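Local coordinates for protein ADP-dependent (S)-NAD(P)H-hydrate dehydratase (Enterococcus faecalis, PDB 2R3B) that probably repairs damaged, hydrated NAD(P)H by dehydrating the S-form of NAD(P)HX while converting ADP to AMP and phosphate, at residues 223-237 / 262-276. Residues are numbered along the deposited sequence; the frame is centred on the assembly and turned at random. Where two conformers were deposited one is given.
Sequences GGNPGMATGGTGDTL and HSLIGDDLAKTDYVV. With EDO (1,2-ethanediol), chain L.
H262 carries the tight end of this contact, its imidazole wedged between helix 233-237 and the selenomethionine M228. L237 CB sits over the centre of one ring face, 3.7 Å from the centroid, a CH-pi contact. T236 CG2 lies at the ring edge, whereas M228 CE comes in obliquely, turned toward H262 CE1 (3.3 Å) by the bend at chi3 (68°). With CG anti to the backbone N (chi1 174°), the ring extends far enough for NE2 to give a weak hydrogen bond to T233 O. M228 SE lies 3.8 Å from G266 CA; G266, lacking a side chain, makes this close approach possible. Further along the helix, the D267 carboxylate is gripped from two sides. G224 N reaches both oxygens on their syn side, and N225 ND2 gives OD1 a nearly straight bond of 2.7 Å along its anti lone pair, so the loop is pinned and the carboxylate's rotation restrained. N225 OD1 rests on A270 CB, 3.3 Å away. Beyond the helix, V276 N donates to G227 O (2.8 Å) from above the carbonyl plane, T230 packs across V275, and a water within this packed part donates to T233 OG1 and V276 O. The looser side is watery: another water donates to G224 O and D267 OD2. The turn at P226 faces the second subunit, whose R35 donates to P226 O. D235 OD2 accepts a hydrogen bond from an ethanediol, probably from the crystallisation liquor. D235, predicted to bind (6S)-NADPHX, and G234, predicted to bind AMP, are probably brought to the active site by the glycine-rich loop, with G232 as N-cap, at the N-terminus of helix 233-247, characteristic of the ribokinase-like fold.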
loop_
_atom_site.group_PDB
_atom_site.type_symbol
_atom_site.label_atom_id
_atom_site.label_comp_id
_atom_site.label_asym_id
_atom_site.label_seq_id
_atom_site.Cartn_x
_atom_site.Cartn_y
_atom_site.Cartn_z
ATOM N N GLY B 223 -10.454 -21.595 21.184
ATOM C CA GLY B 223 -9.482 -21.504 20.076
ATOM C C GLY B 223 -8.308 -20.651 20.472
ATOM O O GLY B 223 -8.243 -20.144 21.589
ATOM N N GLY B 224 -7.380 -20.490 19.531
ATOM C CA GLY B 224 -6.163 -19.736 19.773
ATOM C C GLY B 224 -4.968 -20.632 19.541
ATOM O O GLY B 224 -5.008 -21.824 19.809
ATOM N N ASN B 225 -3.899 -20.077 19.015
ATOM C CA ASN B 225 -2.738 -20.880 18.726
ATOM C C ASN B 225 -1.498 -20.008 18.755
ATOM O O ASN B 225 -1.607 -18.782 18.600
ATOM C CB ASN B 225 -2.900 -21.587 17.389
ATOM C CG ASN B 225 -2.779 -20.640 16.223
ATOM O OD1 ASN B 225 -1.682 -20.343 15.767
ATOM N ND2 ASN B 225 -3.920 -20.149 15.743
ATOM N N PRO B 226 -0.319 -20.621 19.004
ATOM C CA PRO B 226 0.903 -19.809 19.085
ATOM C C PRO B 226 1.408 -19.183 17.780
ATOM O O PRO B 226 2.311 -18.357 17.841
ATOM C CB PRO B 226 1.946 -20.784 19.667
ATOM C CG PRO B 226 1.439 -22.124 19.321
ATOM C CD PRO B 226 -0.055 -22.049 19.283
ATOM N N GLY B 227 0.813 -19.518 16.640
ATOM C CA GLY B 227 1.056 -18.773 15.386
ATOM C C GLY B 227 0.535 -17.337 15.422
ATOM O O GLY B 227 0.952 -16.496 14.627
HETATM N N MSE B 228 -0.356 -17.050 16.375
HETATM C CA MSE B 228 -0.941 -15.724 16.566
HETATM C C MSE B 228 -0.157 -14.901 17.580
HETATM O O MSE B 228 -0.516 -13.775 17.882
HETATM C CB MSE B 228 -2.393 -15.879 17.037
HETATM C CG MSE B 228 -3.307 -16.523 16.026
HETATM SE SE MSE B 228 -5.022 -17.044 16.830
HETATM C CE MSE B 228 -5.656 -15.221 17.145
ATOM N N ALA B 229 0.919 -15.471 18.131
ATOM C CA ALA B 229 1.715 -14.810 19.173
ATOM C C ALA B 229 2.694 -13.836 18.504
ATOM O O ALA B 229 3.916 -14.045 18.492
ATOM C CB ALA B 229 2.467 -15.839 20.003
ATOM N N THR B 230 2.139 -12.771 17.950
ATOM C CA THR B 230 2.930 -11.824 17.212
ATOM C C THR B 230 2.327 -10.441 17.434
ATOM O O THR B 230 1.136 -10.303 17.740
ATOM C CB THR B 230 3.006 -12.175 15.702
ATOM O OG1 THR B 230 3.910 -11.265 15.055
ATOM C CG2 THR B 230 1.656 -12.102 15.009
ATOM N N GLY B 231 3.154 -9.412 17.329
ATOM C CA GLY B 231 2.655 -8.048 17.577
ATOM C C GLY B 231 1.506 -7.685 16.672
ATOM O O GLY B 231 1.608 -7.832 15.456
ATOM N N GLY B 232 0.417 -7.177 17.262
ATOM C CA GLY B 232 -0.752 -6.728 16.508
ATOM C C GLY B 232 -1.967 -7.620 16.682
ATOM O O GLY B 232 -3.075 -7.227 16.362
ATOM N N THR B 233 -1.752 -8.857 17.134
ATOM C CA THR B 233 -2.892 -9.772 17.353
ATOM C C THR B 233 -3.897 -9.178 18.317
ATOM O O THR B 233 -5.089 -9.228 18.081
ATOM C CB THR B 233 -2.406 -11.140 17.815
ATOM O OG1 THR B 233 -1.639 -11.712 16.750
ATOM C CG2 THR B 233 -3.587 -12.053 18.138
ATOM N N GLY B 234 -3.426 -8.578 19.400
ATOM C CA GLY B 234 -4.311 -7.977 20.359
ATOM C C GLY B 234 -4.981 -6.709 19.881
ATOM O O GLY B 234 -6.140 -6.462 20.191
ATOM N N ASP B 235 -4.246 -5.890 19.135
ATOM C CA ASP B 235 -4.806 -4.692 18.498
ATOM C C ASP B 235 -5.941 -5.080 17.551
ATOM O O ASP B 235 -6.964 -4.403 17.462
ATOM C CB ASP B 235 -3.731 -3.980 17.683
ATOM C CG ASP B 235 -2.498 -3.633 18.530
ATOM O OD1 ASP B 235 -2.674 -3.267 19.717
ATOM O OD2 ASP B 235 -1.366 -3.762 18.011
ATOM N N THR B 236 -5.724 -6.147 16.804
ATOM C CA THR B 236 -6.742 -6.682 15.899
ATOM C C THR B 236 -8.008 -7.114 16.624
ATOM O O THR B 236 -9.142 -6.723 16.232
ATOM C CB THR B 236 -6.143 -7.788 15.020
ATOM O OG1 THR B 236 -5.069 -7.203 14.258
ATOM C CG2 THR B 236 -7.187 -8.356 14.052
ATOM N N LEU B 237 -7.840 -7.905 17.681
ATOM C CA LEU B 237 -8.983 -8.336 18.477
ATOM C C LEU B 237 -9.785 -7.152 19.003
ATOM O O LEU B 237 -11.014 -7.167 18.961
ATOM C CB LEU B 237 -8.522 -9.173 19.661
ATOM C CG LEU B 237 -9.614 -9.555 20.648
ATOM C CD1 LEU B 237 -10.790 -10.353 19.987
ATOM C CD2 LEU B 237 -8.992 -10.303 21.822
ATOM N N HIS B 262 -12.196 -14.056 16.094
ATOM C CA HIS B 262 -10.760 -13.730 16.004
ATOM C C HIS B 262 -9.872 -14.993 16.033
ATOM O O HIS B 262 -9.007 -15.160 15.205
ATOM C CB HIS B 262 -10.425 -12.766 17.133
ATOM C CG HIS B 262 -8.982 -12.421 17.296
ATOM N ND1 HIS B 262 -8.220 -12.920 18.337
ATOM C CD2 HIS B 262 -8.187 -11.539 16.634
ATOM C CE1 HIS B 262 -7.006 -12.402 18.275
ATOM N NE2 HIS B 262 -6.957 -11.563 17.253
ATOM N N SER B 263 -10.122 -15.868 17.004
ATOM C CA SER B 263 -9.341 -17.099 17.130
ATOM C C SER B 263 -9.722 -18.176 16.097
ATOM O O SER B 263 -8.877 -19.006 15.744
ATOM C CB SER B 263 -9.444 -17.632 18.552
ATOM O OG SER B 263 -10.778 -17.931 18.877
ATOM N N LEU B 264 -10.968 -18.205 15.622
ATOM C CA LEU B 264 -11.377 -19.162 14.590
ATOM C C LEU B 264 -10.627 -18.889 13.314
ATOM O O LEU B 264 -10.054 -19.772 12.681
ATOM C CB LEU B 264 -12.883 -19.093 14.307
ATOM C CG LEU B 264 -13.436 -19.962 13.175
ATOM C CD1 LEU B 264 -13.327 -21.440 13.583
ATOM C CD2 LEU B 264 -14.860 -19.608 12.886
ATOM N N ILE B 265 -10.603 -17.622 12.934
ATOM C CA ILE B 265 -9.882 -17.228 11.725
ATOM C C ILE B 265 -8.383 -17.479 11.901
ATOM O O ILE B 265 -7.717 -17.992 11.003
ATOM C CB ILE B 265 -10.165 -15.756 11.357
ATOM C CG1 ILE B 265 -11.615 -15.554 10.934
ATOM C CG2 ILE B 265 -9.242 -15.326 10.189
ATOM C CD1 ILE B 265 -12.044 -14.044 10.943
ATOM N N GLY B 266 -7.838 -17.108 13.049
ATOM C CA GLY B 266 -6.414 -17.255 13.278
ATOM C C GLY B 266 -6.048 -18.728 13.287
ATOM O O GLY B 266 -5.010 -19.102 12.804
ATOM N N ASP B 267 -6.935 -19.573 13.828
ATOM C CA ASP B 267 -6.662 -21.007 13.877
ATOM C C ASP B 267 -6.680 -21.595 12.480
ATOM O O ASP B 267 -5.841 -22.432 12.154
ATOM C CB ASP B 267 -7.697 -21.710 14.751
ATOM C CG ASP B 267 -7.436 -21.540 16.232
ATOM O OD1 ASP B 267 -6.356 -21.037 16.642
ATOM O OD2 ASP B 267 -8.320 -21.948 17.030
ATOM N N ASP B 268 -7.632 -21.158 11.658
ATOM C CA ASP B 268 -7.719 -21.571 10.257
ATOM C C ASP B 268 -6.461 -21.153 9.484
ATOM O O ASP B 268 -5.893 -21.946 8.717
ATOM C CB ASP B 268 -8.972 -21.021 9.560
ATOM C CG ASP B 268 -10.238 -21.767 9.937
ATOM O OD1 ASP B 268 -10.120 -22.806 10.646
ATOM O OD2 ASP B 268 -11.329 -21.287 9.511
ATOM N N LEU B 269 -6.051 -19.891 9.645
ATOM C CA LEU B 269 -4.867 -19.422 8.929
ATOM C C LEU B 269 -3.588 -20.143 9.360
ATOM O O LEU B 269 -2.711 -20.358 8.544
ATOM C CB LEU B 269 -4.693 -17.915 9.096
ATOM C CG LEU B 269 -5.773 -17.078 8.430
ATOM C CD1 LEU B 269 -5.652 -15.602 8.868
ATOM C CD2 LEU B 269 -5.696 -17.209 6.946
ATOM N N ALA B 270 -3.496 -20.509 10.641
ATOM C CA ALA B 270 -2.318 -21.154 11.165
ATOM C C ALA B 270 -2.131 -22.541 10.574
ATOM O O ALA B 270 -1.063 -23.135 10.723
ATOM C CB ALA B 270 -2.381 -21.218 12.695
ATOM N N LYS B 271 -3.176 -23.081 9.945
ATOM C CA LYS B 271 -3.044 -24.379 9.302
ATOM C C LYS B 271 -2.073 -24.310 8.135
ATOM O O LYS B 271 -1.405 -25.307 7.837
ATOM C CB LYS B 271 -4.382 -24.889 8.811
ATOM C CG LYS B 271 -5.346 -25.290 9.944
ATOM C CD LYS B 271 -6.734 -25.569 9.338
ATOM C CE LYS B 271 -7.821 -25.715 10.429
ATOM N NZ LYS B 271 -9.227 -25.694 9.851
ATOM N N THR B 272 -1.996 -23.137 7.495
ATOM C CA THR B 272 -1.126 -22.935 6.350
ATOM C C THR B 272 0.063 -21.987 6.639
ATOM O O THR B 272 1.041 -22.033 5.906
ATOM C CB THR B 272 -1.920 -22.370 5.167
ATOM O OG1 THR B 272 -2.610 -21.178 5.556
ATOM C CG2 THR B 272 -2.925 -23.395 4.665
ATOM N N ASP B 273 -0.054 -21.150 7.676
ATOM C CA ASP B 273 0.878 -20.034 7.955
ATOM C C ASP B 273 1.579 -20.255 9.288
ATOM O O ASP B 273 0.940 -20.376 10.316
ATOM C CB ASP B 273 0.120 -18.697 8.059
ATOM C CG ASP B 273 -0.500 -18.227 6.760
ATOM O OD1 ASP B 273 -0.478 -18.986 5.752
ATOM O OD2 ASP B 273 -1.027 -17.061 6.745
ATOM N N TYR B 274 2.916 -20.300 9.288
ATOM C CA TYR B 274 3.672 -20.531 10.524
ATOM C C TYR B 274 3.406 -19.418 11.559
ATOM O O TYR B 274 3.153 -19.700 12.730
ATOM C CB TYR B 274 5.136 -20.621 10.183
ATOM C CG TYR B 274 6.027 -20.993 11.326
ATOM C CD1 TYR B 274 6.091 -22.308 11.770
ATOM C CD2 TYR B 274 6.797 -20.047 11.972
ATOM C CE1 TYR B 274 6.896 -22.674 12.842
ATOM C CE2 TYR B 274 7.639 -20.398 13.025
ATOM C CZ TYR B 274 7.682 -21.742 13.457
ATOM O OH TYR B 274 8.501 -22.073 14.512
ATOM N N VAL B 275 3.448 -18.162 11.105
ATOM C CA VAL B 275 2.981 -17.014 11.875
ATOM C C VAL B 275 1.807 -16.434 11.093
ATOM O O VAL B 275 1.839 -16.365 9.831
ATOM C CB VAL B 275 4.077 -15.956 12.136
ATOM C CG1 VAL B 275 4.499 -15.306 10.867
ATOM C CG2 VAL B 275 3.586 -14.901 13.113
ATOM N N VAL B 276 0.771 -16.049 11.853
ATOM C CA VAL B 276 -0.451 -15.503 11.298
ATOM C C VAL B 276 -0.366 -13.969 11.409
ATOM O O VAL B 276 -0.432 -13.408 12.483
ATOM C CB VAL B 276 -1.685 -15.987 12.042
ATOM C CG1 VAL B 276 -2.947 -15.335 11.456
ATOM C CG2 VAL B 276 -1.770 -17.566 11.969
HETATM C C1 EDO L . 3.084 -2.650 17.199
HETATM O O1 EDO L . 2.852 -1.356 17.779
HETATM C C2 EDO L . 1.753 -3.388 17.120
HETATM O O2 EDO L . 1.181 -3.570 18.437
HETATM O O HOH W 1 -6.831 -23.912 18.438
HETATM O O HOH W 2 -2.337 -13.193 14.576
#